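Long-range contacts in branched-chain alpha-ketoacid decarboxylase (Lactococcus lactis, PDB 2VBF), which probably decarboxylates branched-chain and aromatic alpha-keto acids to aldehydes, using thiamine diphosphate and a magnesium ion as cofactors: residues G48-Q53 against F133-L138; P123-Q128 against V189-A194; T249-E254 against S348-L353; T255-T260 against K354-E359. All coordinates share one frame; numbering follows the deposited sequence. Where two conformers were deposited one is given.

Interaction 1: residues G48-Q53 against F133-L138; sequences GDYNLQ and FVHHTL. With TPP (thiamine diphosphate), chain D.
Asp49 and Tyr50 meet the adjacent histidines His135 and His136 beside the thiamine diphosphate. His135 and Asp49 approach from opposite directions: His135 NE2 donates to Asp49 OD1 at 2.8 Å with an N-H...O angle of 170°, close to the plane of its ring and on the syn side of the carboxylate. The Tyr50 ring lies nearly parallel to that of His135 (9°) but is slid along it, so the rings barely overlap and the hydroxyl takes the central place, Tyr50 OH standing 3.0 Å above the middle of the His135 ring. The same hydroxyl donates to His135 O over 2.8 Å. With CG between the backbone N and the carbonyl carbon (chi1 64°), the His135 ring is turned so that NE2 faces Asp49 and one face lies under Tyr50 OH. Tyr50 CE2 touches His136 CD2 obliquely at 3.6 Å. Water 1 bridges the polar groups, donating to Asp49 OD1 (2.8 Å) and lying 3.0 Å from His136 NE2. The other polar ends reach the second subunit: His135 ND1 bonds Asp308, His136 ND1 bonds the carbonyl of Trp424, and Asp49 OD2 bonds Asn569. His136 CE1 comes within 3.3 Å of the cofactor N4'. A neighbouring His-His pair is a recognised feature of the pyruvate decarboxylase family; here, bonds at both nitrogens of each ring should fix its rotation, and it is His136 that lies against the aminopyrimidine.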
loop_
_atom_site.group_PDB
_atom_site.type_symbol
_atom_site.label_atom_id
_atom_site.label_comp_id
_atom_site.label_asym_id
_atom_site.label_seq_id
_atom_site.Cartn_x
_atom_site.Cartn_y
_atom_site.Cartn_z
ATOM N N GLY A 48 2.924 0.913 15.848
ATOM C CA GLY A 48 1.545 1.186 16.199
ATOM C C GLY A 48 1.335 0.741 17.625
ATOM O O GLY A 48 2.142 -0.010 18.163
ATOM N N ASP A 49 0.267 1.202 18.257
ATOM C CA ASP A 49 0.076 0.897 19.674
ATOM C C ASP A 49 0.075 -0.623 19.955
ATOM O O ASP A 49 0.530 -1.049 21.006
ATOM C CB ASP A 49 -1.143 1.632 20.276
ATOM C CG ASP A 49 -2.476 1.080 19.810
ATOM O OD1 ASP A 49 -2.646 0.822 18.602
ATOM O OD2 ASP A 49 -3.377 0.917 20.661
ATOM N N TYR A 50 -0.365 -1.428 18.985
ATOM C CA TYR A 50 -0.406 -2.885 19.141
ATOM C C TYR A 50 0.973 -3.553 19.003
ATOM O O TYR A 50 1.069 -4.782 19.139
ATOM C CB TYR A 50 -1.372 -3.503 18.117
ATOM C CG TYR A 50 -2.815 -3.021 18.190
ATOM C CD1 TYR A 50 -3.436 -2.782 19.411
ATOM C CD2 TYR A 50 -3.575 -2.826 17.025
ATOM C CE1 TYR A 50 -4.768 -2.365 19.478
ATOM C CE2 TYR A 50 -4.882 -2.393 17.086
ATOM C CZ TYR A 50 -5.483 -2.168 18.316
ATOM O OH TYR A 50 -6.803 -1.762 18.374
ATOM N N ASN A 51 2.036 -2.797 18.723
ATOM C CA ASN A 51 3.377 -3.399 18.669
ATOM C C ASN A 51 4.496 -2.683 19.442
ATOM O O ASN A 51 5.653 -3.072 19.328
ATOM C CB ASN A 51 3.794 -3.684 17.216
ATOM C CG ASN A 51 4.081 -2.438 16.411
ATOM O OD1 ASN A 51 4.512 -1.420 16.951
ATOM N ND2 ASN A 51 3.906 -2.533 15.088
ATOM N N LEU A 52 4.154 -1.653 20.224
ATOM C CA LEU A 52 5.184 -0.819 20.849
ATOM C C LEU A 52 5.989 -1.559 21.915
ATOM O O LEU A 52 7.192 -1.363 22.007
ATOM C CB LEU A 52 4.582 0.464 21.430
ATOM C CG LEU A 52 3.924 1.410 20.418
ATOM C CD1 LEU A 52 3.402 2.662 21.129
ATOM C CD2 LEU A 52 4.846 1.805 19.265
ATOM N N GLN A 53 5.335 -2.420 22.695
ATOM C CA GLN A 53 6.016 -3.177 23.747
ATOM C C GLN A 53 7.047 -4.138 23.126
ATOM O O GLN A 53 8.174 -4.255 23.604
ATOM C CB GLN A 53 4.992 -3.929 24.610
ATOM C CG GLN A 53 4.155 -3.057 25.577
ATOM C CD GLN A 53 3.084 -2.224 24.879
ATOM O OE1 GLN A 53 3.359 -1.558 23.883
ATOM N NE2 GLN A 53 1.862 -2.253 25.401
ATOM N N PHE A 133 -15.003 -3.534 19.721
ATOM C CA PHE A 133 -14.955 -2.703 18.521
ATOM C C PHE A 133 -13.813 -1.708 18.653
ATOM O O PHE A 133 -14.017 -0.518 18.912
ATOM C CB PHE A 133 -16.297 -1.968 18.345
ATOM C CG PHE A 133 -17.468 -2.856 17.954
ATOM C CD1 PHE A 133 -17.363 -4.253 17.906
ATOM C CD2 PHE A 133 -18.686 -2.279 17.633
ATOM C CE1 PHE A 133 -18.448 -5.049 17.536
ATOM C CE2 PHE A 133 -19.766 -3.068 17.265
ATOM C CZ PHE A 133 -19.652 -4.448 17.220
ATOM N N VAL A 134 -12.592 -2.207 18.506
ATOM C CA VAL A 134 -11.410 -1.379 18.619
ATOM C C VAL A 134 -10.876 -0.916 17.258
ATOM O O VAL A 134 -11.194 -1.470 16.182
ATOM C CB VAL A 134 -10.287 -2.102 19.386
ATOM C CG1 VAL A 134 -10.695 -2.307 20.869
ATOM C CG2 VAL A 134 -9.907 -3.441 18.688
ATOM N N HIS A 135 -10.030 0.104 17.322
ATOM C CA HIS A 135 -9.416 0.653 16.127
ATOM C C HIS A 135 -8.649 -0.404 15.336
ATOM O O HIS A 135 -8.076 -1.337 15.908
ATOM C CB HIS A 135 -8.518 1.854 16.467
ATOM C CG HIS A 135 -7.336 1.527 17.331
ATOM N ND1 HIS A 135 -7.414 1.442 18.705
ATOM C CD2 HIS A 135 -6.038 1.304 17.017
ATOM C CE1 HIS A 135 -6.221 1.162 19.196
ATOM N NE2 HIS A 135 -5.365 1.082 18.196
ATOM N N HIS A 136 -8.649 -0.221 14.015
ATOM C CA HIS A 136 -8.042 -1.125 13.039
ATOM C C HIS A 136 -8.821 -2.440 12.900
ATOM O O HIS A 136 -8.239 -3.458 12.537
ATOM C CB HIS A 136 -6.559 -1.458 13.295
ATOM C CG HIS A 136 -5.667 -0.286 13.561
ATOM N ND1 HIS A 136 -5.938 1.001 13.142
ATOM C CD2 HIS A 136 -4.463 -0.235 14.178
ATOM C CE1 HIS A 136 -4.954 1.798 13.531
ATOM N NE2 HIS A 136 -4.044 1.071 14.156
ATOM N N THR A 137 -10.124 -2.418 13.192
ATOM C CA THR A 137 -11.004 -3.561 12.926
ATOM C C THR A 137 -12.207 -3.115 12.102
ATOM O O THR A 137 -12.400 -1.918 11.874
ATOM C CB THR A 137 -11.508 -4.246 14.227
ATOM O OG1 THR A 137 -12.496 -3.441 14.880
ATOM C CG2 THR A 137 -10.339 -4.502 15.177
ATOM N N LEU A 138 -13.020 -4.081 11.683
ATOM C CA LEU A 138 -14.262 -3.793 10.962
ATOM C C LEU A 138 -15.455 -3.575 11.902
ATOM O O LEU A 138 -16.610 -3.507 11.447
ATOM C CB LEU A 138 -14.560 -4.926 9.968
ATOM C CG LEU A 138 -13.417 -5.295 9.015
ATOM C CD1 LEU A 138 -13.850 -6.410 8.071
ATOM C CD2 LEU A 138 -12.918 -4.076 8.230
HETATM N "N1'" TPP D . 0.360 2.684 10.454
HETATM C "C2'" TPP D . -0.862 2.968 9.882
HETATM C CM2 TPP D . -1.071 2.723 8.422
HETATM N "N3'" TPP D . -1.861 3.461 10.670
HETATM C "C4'" TPP D . -1.663 3.689 12.020
HETATM N "N4'" TPP D . -2.700 4.134 12.719
HETATM C "C5'" TPP D . -0.417 3.426 12.607
HETATM C "C6'" TPP D . 0.596 2.923 11.796
HETATM C "C7'" TPP D . -0.171 3.698 14.094
HETATM N N3 TPP D . -0.179 5.128 14.423
HETATM C C2 TPP D . -1.264 5.852 14.910
HETATM S S1 TPP D . -1.008 7.426 15.192
HETATM C C5 TPP D . 0.523 7.247 14.713
HETATM C C4 TPP D . 0.890 5.956 14.321
HETATM C CM4 TPP D . 2.255 5.533 13.842
HETATM C C6 TPP D . 1.392 8.474 14.768
HETATM C C7 TPP D . 0.948 9.602 13.842
HETATM O O7 TPP D . 1.947 10.599 13.982
HETATM P PA TPP D . 1.735 12.115 13.478
HETATM O O1A TPP D . 1.071 12.024 12.113
HETATM O O2A TPP D . 3.099 12.759 13.427
HETATM O O3A TPP D . 0.697 12.750 14.513
HETATM P PB TPP D . 1.015 13.593 15.866
HETATM O O1B TPP D . 0.361 12.825 16.974
HETATM O O2B TPP D . 0.403 14.947 15.678
HETATM O O3B TPP D . 2.509 13.703 16.005
HETATM O O HOH W 1 -1.689 0.487 15.970
#

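Interaction 2: residues P123-Q128 against V189-A194; sequences PTSKVQ and VDVAAA
The carboxylate of Asp190 is met by Ser125 N from above its plane, 39° out of it, at OD2 (2.9 Å), while Ser125 OG lies 3.0 Å from Asp190 OD1 in a hydrogen bond whose proton is not settled. The motif is an N-terminal helix cap reinforced by Asp190 from a short, weakly bonded helix: Thr124 is the N-cap of helix 125-130, and the two segments follow the adjacent parallel strands 116-122 and 183-188. Thr124 OG1, set between the backbone N and the carbonyl carbon (chi1 63°), accepts from Val127 N at 3.2 Å. Three successive N-H groups of the first turn thus have acceptors: Asp190 for Ser125, water 2 for Lys126 (2.9 Å to Lys126 N) and Thr124 for Val127. That water also donates weakly to Asp190 OD1. The Gln128 amide turns back, NE2 donating to Pro123 O. Asn569 of the second subunit packs on Thr124. Methyl groups flank this centre, Thr124 CG2 4.1 Å from Val189 CB and Val191 CG2 3.7 Å from Ser125 OG.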
loop_
_atom_site.group_PDB
_atom_site.type_symbol
_atom_site.label_atom_id
_atom_site.label_comp_id
_atom_site.label_asym_id
_atom_site.label_seq_id
_atom_site.Cartn_x
_atom_site.Cartn_y
_atom_site.Cartn_z
ATOM N N PRO A 123 -4.164 -6.639 19.042
ATOM C CA PRO A 123 -4.702 -6.295 20.376
ATOM C C PRO A 123 -4.506 -7.411 21.417
ATOM O O PRO A 123 -4.281 -8.568 21.061
ATOM C CB PRO A 123 -6.180 -6.054 20.109
ATOM C CG PRO A 123 -6.290 -5.776 18.655
ATOM C CD PRO A 123 -5.203 -6.553 17.995
ATOM N N THR A 124 -4.603 -7.072 22.697
ATOM C CA THR A 124 -4.425 -8.085 23.737
ATOM C C THR A 124 -5.393 -9.247 23.550
ATOM O O THR A 124 -6.501 -9.075 23.025
ATOM C CB THR A 124 -4.631 -7.518 25.173
ATOM O OG1 THR A 124 -5.981 -7.064 25.322
ATOM C CG2 THR A 124 -3.671 -6.379 25.470
ATOM N N SER A 125 -4.965 -10.433 23.971
ATOM C CA SER A 125 -5.817 -11.613 23.976
ATOM C C SER A 125 -7.195 -11.332 24.560
ATOM O O SER A 125 -8.206 -11.797 24.027
ATOM C CB SER A 125 -5.137 -12.753 24.757
ATOM O OG SER A 125 -3.890 -13.092 24.169
ATOM N N LYS A 126 -7.247 -10.565 25.653
ATOM C CA LYS A 126 -8.525 -10.268 26.303
ATOM C C LYS A 126 -9.429 -9.432 25.400
ATOM O O LYS A 126 -10.614 -9.722 25.278
ATOM C CB LYS A 126 -8.328 -9.548 27.642
ATOM C CG LYS A 126 -9.645 -9.060 28.237
ATOM C CD LYS A 126 -9.532 -8.689 29.695
ATOM C CE LYS A 126 -10.839 -8.072 30.193
ATOM N NZ LYS A 126 -11.983 -9.031 30.163
ATOM N N VAL A 127 -8.868 -8.405 24.762
ATOM C CA VAL A 127 -9.654 -7.563 23.846
ATOM C C VAL A 127 -10.199 -8.408 22.687
ATOM O O VAL A 127 -11.365 -8.292 22.308
ATOM C CB VAL A 127 -8.838 -6.380 23.311
ATOM C CG1 VAL A 127 -9.496 -5.762 22.065
ATOM C CG2 VAL A 127 -8.627 -5.331 24.421
ATOM N N GLN A 128 -9.351 -9.266 22.139
ATOM C CA GLN A 128 -9.772 -10.144 21.048
ATOM C C GLN A 128 -10.897 -11.095 21.473
ATOM O O GLN A 128 -11.898 -11.246 20.767
ATOM C CB GLN A 128 -8.590 -10.916 20.469
ATOM C CG GLN A 128 -7.505 -10.024 19.898
ATOM C CD GLN A 128 -6.470 -10.762 19.043
ATOM O OE1 GLN A 128 -6.783 -11.744 18.363
ATOM N NE2 GLN A 128 -5.235 -10.255 19.052
ATOM N N VAL A 189 -0.244 -8.176 22.029
ATOM C CA VAL A 189 0.590 -7.440 23.009
ATOM C C VAL A 189 0.978 -8.240 24.257
ATOM O O VAL A 189 2.169 -8.358 24.576
ATOM C CB VAL A 189 -0.091 -6.155 23.455
ATOM C CG1 VAL A 189 0.773 -5.448 24.511
ATOM C CG2 VAL A 189 -0.327 -5.261 22.242
ATOM N N ASP A 190 -0.009 -8.772 24.966
ATOM C CA ASP A 190 0.244 -9.554 26.188
ATOM C C ASP A 190 1.074 -10.819 25.933
ATOM O O ASP A 190 1.755 -11.323 26.828
ATOM C CB ASP A 190 -1.083 -9.920 26.899
ATOM C CG ASP A 190 -2.001 -10.754 26.036
ATOM O OD1 ASP A 190 -2.494 -11.800 26.522
ATOM O OD2 ASP A 190 -2.224 -10.360 24.864
ATOM N N VAL A 191 1.020 -11.347 24.710
ATOM C CA VAL A 191 1.733 -12.586 24.413
ATOM C C VAL A 191 3.248 -12.362 24.325
ATOM O O VAL A 191 4.032 -13.194 24.801
ATOM C CB VAL A 191 1.168 -13.269 23.147
ATOM C CG1 VAL A 191 2.028 -14.455 22.745
ATOM C CG2 VAL A 191 -0.293 -13.691 23.388
ATOM N N ALA A 192 3.659 -11.234 23.748
ATOM C CA ALA A 192 5.078 -10.892 23.621
ATOM C C ALA A 192 5.776 -10.803 24.978
ATOM O O ALA A 192 6.947 -11.154 25.103
ATOM C CB ALA A 192 5.238 -9.576 22.868
ATOM N N ALA A 193 5.033 -10.332 25.979
ATOM C CA ALA A 193 5.536 -10.203 27.356
ATOM C C ALA A 193 5.439 -11.494 28.182
ATOM O O ALA A 193 5.973 -11.556 29.294
ATOM C CB ALA A 193 4.800 -9.075 28.065
ATOM N N ALA A 194 4.760 -12.513 27.651
ATOM C CA ALA A 194 4.555 -13.766 28.381
ATOM C C ALA A 194 5.870 -14.506 28.541
ATOM O O ALA A 194 6.774 -14.377 27.723
ATOM C CB ALA A 194 3.538 -14.642 27.674
HETATM O O HOH W 2 -4.991 -10.243 27.514
#

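Interaction 3: residues T249-E254 against S348-L353; sequences TQFVSE and SSLSEL
Phe251 projects from helix 245-255 onto Leu350 of the short 3-10 turn 350-352. With CG anti to the backbone N (chi1 174°), the ring presents one face to Leu350. Leu350 CB then sits over that face in a CH-pi contact, 3.9 Å from the centroid of the Phe251 ring and 15° off its normal, displaced toward the rim. Leu350 CD1 adds a second touch, 3.9 Å from Phe251 CD2, and Leu350 O lies 3.5 Å from Phe251 CE1. Ser351 OG lies at the ring's edge, near its plane. On the polar side, Glu254 is extended beyond CG and brings OE1 to 3.3 Å from Ser351 OG; the hydroxyl may give its proton there, but another acceptor is within reach. Putting an alanine here in place of Phe251 would probably open a gap beside Leu350 and leave its CB and CD1 without the aromatic face they rest on. Both apolar side chains also pack on helix 212-227, Phe251 against Leu225 and Leu350 against Leu218, while Phe251 meets Leu257 in the loop leading to strand 259-261. The contact thus joins two helices of the central domain to the turn that follows helix 343-348.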
loop_
_atom_site.group_PDB
_atom_site.type_symbol
_atom_site.label_atom_id
_atom_site.label_comp_id
_atom_site.label_asym_id
_atom_site.label_seq_id
_atom_site.Cartn_x
_atom_site.Cartn_y
_atom_site.Cartn_z
ATOM N N THR A 249 27.751 -21.409 -8.914
ATOM C CA THR A 249 28.895 -20.775 -9.545
ATOM C C THR A 249 30.111 -21.695 -9.441
ATOM O O THR A 249 30.786 -21.915 -10.439
ATOM C CB THR A 249 29.167 -19.382 -8.933
ATOM O OG1 THR A 249 28.091 -18.488 -9.289
ATOM C CG2 THR A 249 30.476 -18.805 -9.401
ATOM N N GLN A 250 30.333 -22.275 -8.259
ATOM C CA GLN A 250 31.455 -23.202 -8.044
ATOM C C GLN A 250 31.305 -24.452 -8.909
ATOM O O GLN A 250 32.267 -24.900 -9.532
ATOM C CB GLN A 250 31.580 -23.601 -6.565
ATOM C CG GLN A 250 32.860 -24.387 -6.223
ATOM C CD GLN A 250 32.999 -24.680 -4.731
ATOM O OE1 GLN A 250 32.224 -25.441 -4.164
ATOM N NE2 GLN A 250 34.005 -24.082 -4.097
ATOM N N PHE A 251 30.106 -25.024 -8.933
ATOM C CA PHE A 251 29.822 -26.199 -9.783
ATOM C C PHE A 251 30.119 -25.930 -11.265
ATOM O O PHE A 251 30.823 -26.699 -11.930
ATOM C CB PHE A 251 28.367 -26.636 -9.609
ATOM C CG PHE A 251 27.944 -27.744 -10.538
ATOM C CD1 PHE A 251 28.563 -28.991 -10.471
ATOM C CD2 PHE A 251 26.932 -27.547 -11.470
ATOM C CE1 PHE A 251 28.177 -30.027 -11.313
ATOM C CE2 PHE A 251 26.541 -28.585 -12.324
ATOM C CZ PHE A 251 27.168 -29.820 -12.241
ATOM N N VAL A 252 29.596 -24.824 -11.774
ATOM C CA VAL A 252 29.802 -24.447 -13.178
ATOM C C VAL A 252 31.271 -24.142 -13.464
ATOM O O VAL A 252 31.783 -24.489 -14.531
ATOM C CB VAL A 252 28.898 -23.234 -13.565
ATOM C CG1 VAL A 252 29.264 -22.678 -14.925
ATOM C CG2 VAL A 252 27.435 -23.655 -13.504
ATOM N N SER A 253 31.937 -23.486 -12.511
ATOM C CA SER A 253 33.349 -23.156 -12.621
ATOM C C SER A 253 34.191 -24.425 -12.802
ATOM O O SER A 253 35.028 -24.511 -13.700
ATOM C CB SER A 253 33.791 -22.413 -11.348
ATOM O OG SER A 253 35.134 -22.017 -11.421
ATOM N N GLU A 254 33.953 -25.399 -11.926
ATOM C CA GLU A 254 34.757 -26.626 -11.878
ATOM C C GLU A 254 34.534 -27.498 -13.124
ATOM O O GLU A 254 35.483 -28.095 -13.649
ATOM C CB GLU A 254 34.469 -27.406 -10.583
ATOM C CG GLU A 254 34.969 -26.675 -9.324
ATOM C CD GLU A 254 34.519 -27.292 -7.988
ATOM O OE1 GLU A 254 33.605 -28.131 -7.983
ATOM O OE2 GLU A 254 35.082 -26.913 -6.930
ATOM N N SER A 348 23.093 -28.700 -3.676
ATOM C CA SER A 348 24.348 -28.676 -2.920
ATOM C C SER A 348 25.152 -29.976 -3.060
ATOM O O SER A 348 26.324 -30.020 -2.690
ATOM C CB SER A 348 24.089 -28.366 -1.441
ATOM O OG SER A 348 23.279 -29.354 -0.840
ATOM N N SER A 349 24.533 -31.026 -3.601
ATOM C CA SER A 349 25.235 -32.290 -3.849
ATOM C C SER A 349 25.855 -32.346 -5.252
ATOM O O SER A 349 26.493 -33.339 -5.616
ATOM C CB SER A 349 24.290 -33.479 -3.643
ATOM O OG SER A 349 23.223 -33.461 -4.578
ATOM N N LEU A 350 25.680 -31.286 -6.041
ATOM C CA LEU A 350 26.209 -31.269 -7.408
ATOM C C LEU A 350 27.739 -31.330 -7.448
ATOM O O LEU A 350 28.306 -31.935 -8.359
ATOM C CB LEU A 350 25.711 -30.045 -8.181
ATOM C CG LEU A 350 24.245 -30.070 -8.624
ATOM C CD1 LEU A 350 23.878 -28.742 -9.284
ATOM C CD2 LEU A 350 23.950 -31.246 -9.565
ATOM N N SER A 351 28.409 -30.717 -6.473
ATOM C CA SER A 351 29.879 -30.751 -6.442
ATOM C C SER A 351 30.450 -32.023 -5.773
ATOM O O SER A 351 31.666 -32.169 -5.667
ATOM C CB SER A 351 30.461 -29.460 -5.839
ATOM O OG SER A 351 30.578 -28.444 -6.832
ATOM N N GLU A 352 29.581 -32.936 -5.339
ATOM C CA GLU A 352 29.982 -34.326 -5.084
ATOM C C GLU A 352 30.272 -35.049 -6.403
ATOM O O GLU A 352 30.937 -36.094 -6.409
ATOM C CB GLU A 352 28.880 -35.123 -4.378
ATOM C CG GLU A 352 28.639 -34.827 -2.899
ATOM C CD GLU A 352 27.443 -35.608 -2.346
ATOM O OE1 GLU A 352 27.105 -36.681 -2.909
ATOM O OE2 GLU A 352 26.833 -35.149 -1.347
ATOM N N LEU A 353 29.720 -34.532 -7.503
ATOM C CA LEU A 353 29.885 -35.160 -8.807
ATOM C C LEU A 353 31.261 -34.811 -9.335
ATOM O O LEU A 353 31.640 -33.637 -9.404
ATOM C CB LEU A 353 28.807 -34.710 -9.801
ATOM C CG LEU A 353 27.348 -34.925 -9.384
ATOM C CD1 LEU A 353 26.424 -34.510 -10.514
ATOM C CD2 LEU A 353 27.072 -36.366 -8.981
#

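Interaction 4: residues T255-T260 against K354-E359; sequences TKLPIT and KGIEYE
Pro258 lies over one face of the Tyr358 ring, the two side chains crossing at about a right angle. The contact fastens segment 354-359 to the turn that ends the helix of a beta-alpha-beta crossover (strand 231-235, helix 245-255, strand 259-261) in the central domain. Pro258 CD stands 3.8 Å from the centroid of the Tyr358 ring, 14° off the ring normal, a CH-pi contact, and Pro258 CG touches Tyr358 CE2 at 3.7 Å. The ring's CG is opposite the backbone N (chi1 180°), and Phe292 of helix 287-295 packs on both residues. Farther along, Thr255 CG2 lies 3.9 Å from Ile356 CB, the two side chains running side by side, and Leu257 CD1 approaches Ile356 CG2. A leucine in place of Tyr358 would probably leave Pro258 CD without the flat ring face it rests on and the carbonyl of Gln361 without its hydroxyl partner. The backbones join through Tyr358 N donating to Thr255 O, 2.9 Å and nearly straight at 169°; Lys256, with positive phi, turns the chain just after that carbonyl. At the exposed edge Lys256 and Glu357 run alongside each other in a long salt bridge, 3.8 Å between Lys256 NZ and Glu357 OE2.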
loop_
_atom_site.group_PDB
_atom_site.type_symbol
_atom_site.label_atom_id
_atom_site.label_comp_id
_atom_site.label_asym_id
_atom_site.label_seq_id
_atom_site.Cartn_x
_atom_site.Cartn_y
_atom_site.Cartn_z
ATOM N N THR A 255 33.292 -27.546 -13.596
ATOM C CA THR A 255 32.892 -28.419 -14.720
ATOM C C THR A 255 32.963 -27.756 -16.105
ATOM O O THR A 255 32.883 -28.451 -17.121
ATOM C CB THR A 255 31.442 -28.910 -14.545
ATOM O OG1 THR A 255 30.564 -27.775 -14.523
ATOM C CG2 THR A 255 31.280 -29.699 -13.260
ATOM N N LYS A 256 33.062 -26.420 -16.131
ATOM C CA LYS A 256 33.106 -25.600 -17.353
ATOM C C LYS A 256 31.814 -25.652 -18.168
ATOM O O LYS A 256 31.811 -25.286 -19.340
ATOM C CB LYS A 256 34.307 -25.978 -18.241
ATOM C CG LYS A 256 35.610 -26.050 -17.478
ATOM C CD LYS A 256 36.796 -26.194 -18.422
ATOM C CE LYS A 256 38.117 -26.332 -17.643
ATOM N NZ LYS A 256 38.078 -27.488 -16.695
ATOM N N LEU A 257 30.719 -26.079 -17.537
ATOM C CA LEU A 257 29.455 -26.276 -18.257
ATOM C C LEU A 257 28.903 -24.944 -18.738
ATOM O O LEU A 257 28.936 -23.963 -17.991
ATOM C CB LEU A 257 28.416 -26.961 -17.366
ATOM C CG LEU A 257 28.626 -28.453 -17.088
ATOM C CD1 LEU A 257 27.824 -28.893 -15.867
ATOM C CD2 LEU A 257 28.261 -29.293 -18.327
ATOM N N PRO A 258 28.393 -24.891 -19.987
ATOM C CA PRO A 258 27.692 -23.685 -20.435
ATOM C C PRO A 258 26.497 -23.385 -19.528
ATOM O O PRO A 258 25.808 -24.311 -19.091
ATOM C CB PRO A 258 27.224 -24.048 -21.856
ATOM C CG PRO A 258 28.121 -25.163 -22.276
ATOM C CD PRO A 258 28.440 -25.920 -21.039
ATOM N N ILE A 259 26.297 -22.107 -19.221
ATOM C CA ILE A 259 25.187 -21.693 -18.360
ATOM C C ILE A 259 24.561 -20.374 -18.808
ATOM O O ILE A 259 25.243 -19.446 -19.256
ATOM C CB ILE A 259 25.608 -21.599 -16.856
ATOM C CG1 ILE A 259 24.401 -21.229 -15.965
ATOM C CG2 ILE A 259 26.739 -20.584 -16.659
ATOM C CD1 ILE A 259 24.545 -21.636 -14.519
ATOM N N THR A 260 23.240 -20.337 -18.683
ATOM C CA THR A 260 22.446 -19.150 -18.924
ATOM C C THR A 260 21.481 -18.986 -17.745
ATOM O O THR A 260 21.306 -19.908 -16.950
ATOM C CB THR A 260 21.697 -19.264 -20.284
ATOM O OG1 THR A 260 21.009 -18.044 -20.571
ATOM C CG2 THR A 260 20.731 -20.452 -20.317
ATOM N N LYS A 354 31.998 -35.851 -9.699
ATOM C CA LYS A 354 33.357 -35.721 -10.170
ATOM C C LYS A 354 33.469 -36.142 -11.629
ATOM O O LYS A 354 32.662 -36.925 -12.136
ATOM C CB LYS A 354 34.282 -36.585 -9.307
ATOM C CG LYS A 354 34.365 -36.142 -7.851
ATOM C CD LYS A 354 35.118 -34.827 -7.728
ATOM C CE LYS A 354 35.030 -34.237 -6.351
ATOM N NZ LYS A 354 35.767 -32.959 -6.295
ATOM N N GLY A 355 34.479 -35.611 -12.300
ATOM C CA GLY A 355 34.821 -36.045 -13.631
ATOM C C GLY A 355 34.008 -35.425 -14.747
ATOM O O GLY A 355 34.158 -35.827 -15.887
ATOM N N ILE A 356 33.166 -34.446 -14.417
ATOM C CA ILE A 356 32.404 -33.720 -15.429
ATOM C C ILE A 356 33.236 -32.551 -15.929
ATOM O O ILE A 356 33.623 -31.676 -15.146
ATOM C CB ILE A 356 31.042 -33.210 -14.893
ATOM C CG1 ILE A 356 30.182 -34.381 -14.405
ATOM C CG2 ILE A 356 30.312 -32.436 -15.986
ATOM C CD1 ILE A 356 29.028 -33.984 -13.503
ATOM N N GLU A 357 33.506 -32.535 -17.231
ATOM C CA GLU A 357 34.291 -31.477 -17.839
ATOM C C GLU A 357 33.833 -31.222 -19.275
ATOM O O GLU A 357 34.035 -32.054 -20.164
ATOM C CB GLU A 357 35.781 -31.828 -17.798
ATOM C CG GLU A 357 36.686 -30.684 -18.216
ATOM C CD GLU A 357 38.158 -31.074 -18.263
ATOM O OE1 GLU A 357 38.553 -32.067 -17.601
ATOM O OE2 GLU A 357 38.913 -30.376 -18.972
ATOM N N TYR A 358 33.196 -30.073 -19.492
ATOM C CA TYR A 358 32.805 -29.649 -20.832
ATOM C C TYR A 358 34.050 -29.236 -21.623
ATOM O O TYR A 358 34.837 -28.418 -21.150
ATOM C CB TYR A 358 31.826 -28.481 -20.764
ATOM C CG TYR A 358 31.381 -27.979 -22.114
ATOM C CD1 TYR A 358 30.582 -28.761 -22.948
ATOM C CD2 TYR A 358 31.756 -26.721 -22.563
ATOM C CE1 TYR A 358 30.176 -28.299 -24.192
ATOM C CE2 TYR A 358 31.355 -26.254 -23.795
ATOM C CZ TYR A 358 30.562 -27.039 -24.602
ATOM O OH TYR A 358 30.178 -26.531 -25.823
ATOM N N GLU A 359 34.208 -29.786 -22.827
ATOM C CA GLU A 359 35.389 -29.538 -23.658
ATOM C C GLU A 359 35.079 -28.790 -24.964
ATOM O O GLU A 359 35.948 -28.646 -25.821
ATOM C CB GLU A 359 36.071 -30.876 -23.987
ATOM C CG GLU A 359 36.551 -31.641 -22.761
ATOM C CD GLU A 359 37.155 -32.995 -23.114
ATOM O OE1 GLU A 359 36.396 -33.927 -23.460
ATOM O OE2 GLU A 359 38.395 -33.125 -23.039
#

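In the fold
From the N terminus, interaction 1 closes the loop from 48-53 to 133-138, and interaction 2 opens within it at 123-128 and closes later at 189-194, so the two cross. They also touch: the Tyr50 ring packs on Pro123, and Val189 on Tyr50 and Gln53. Together they tie loops of the N-terminal sheet to one another and to the second subunit. Interactions 3 and 4 follow in series and cross in turn, 249-254 with 348-353 and 255-260 with 354-359, as helix 245-255 passes into strand 259-261; Phe251 against Leu257 links them. They hold the chain after helix 343-348 against that helix and the turn beyond it, with centres about 49 to 57 Å from those of the first pair.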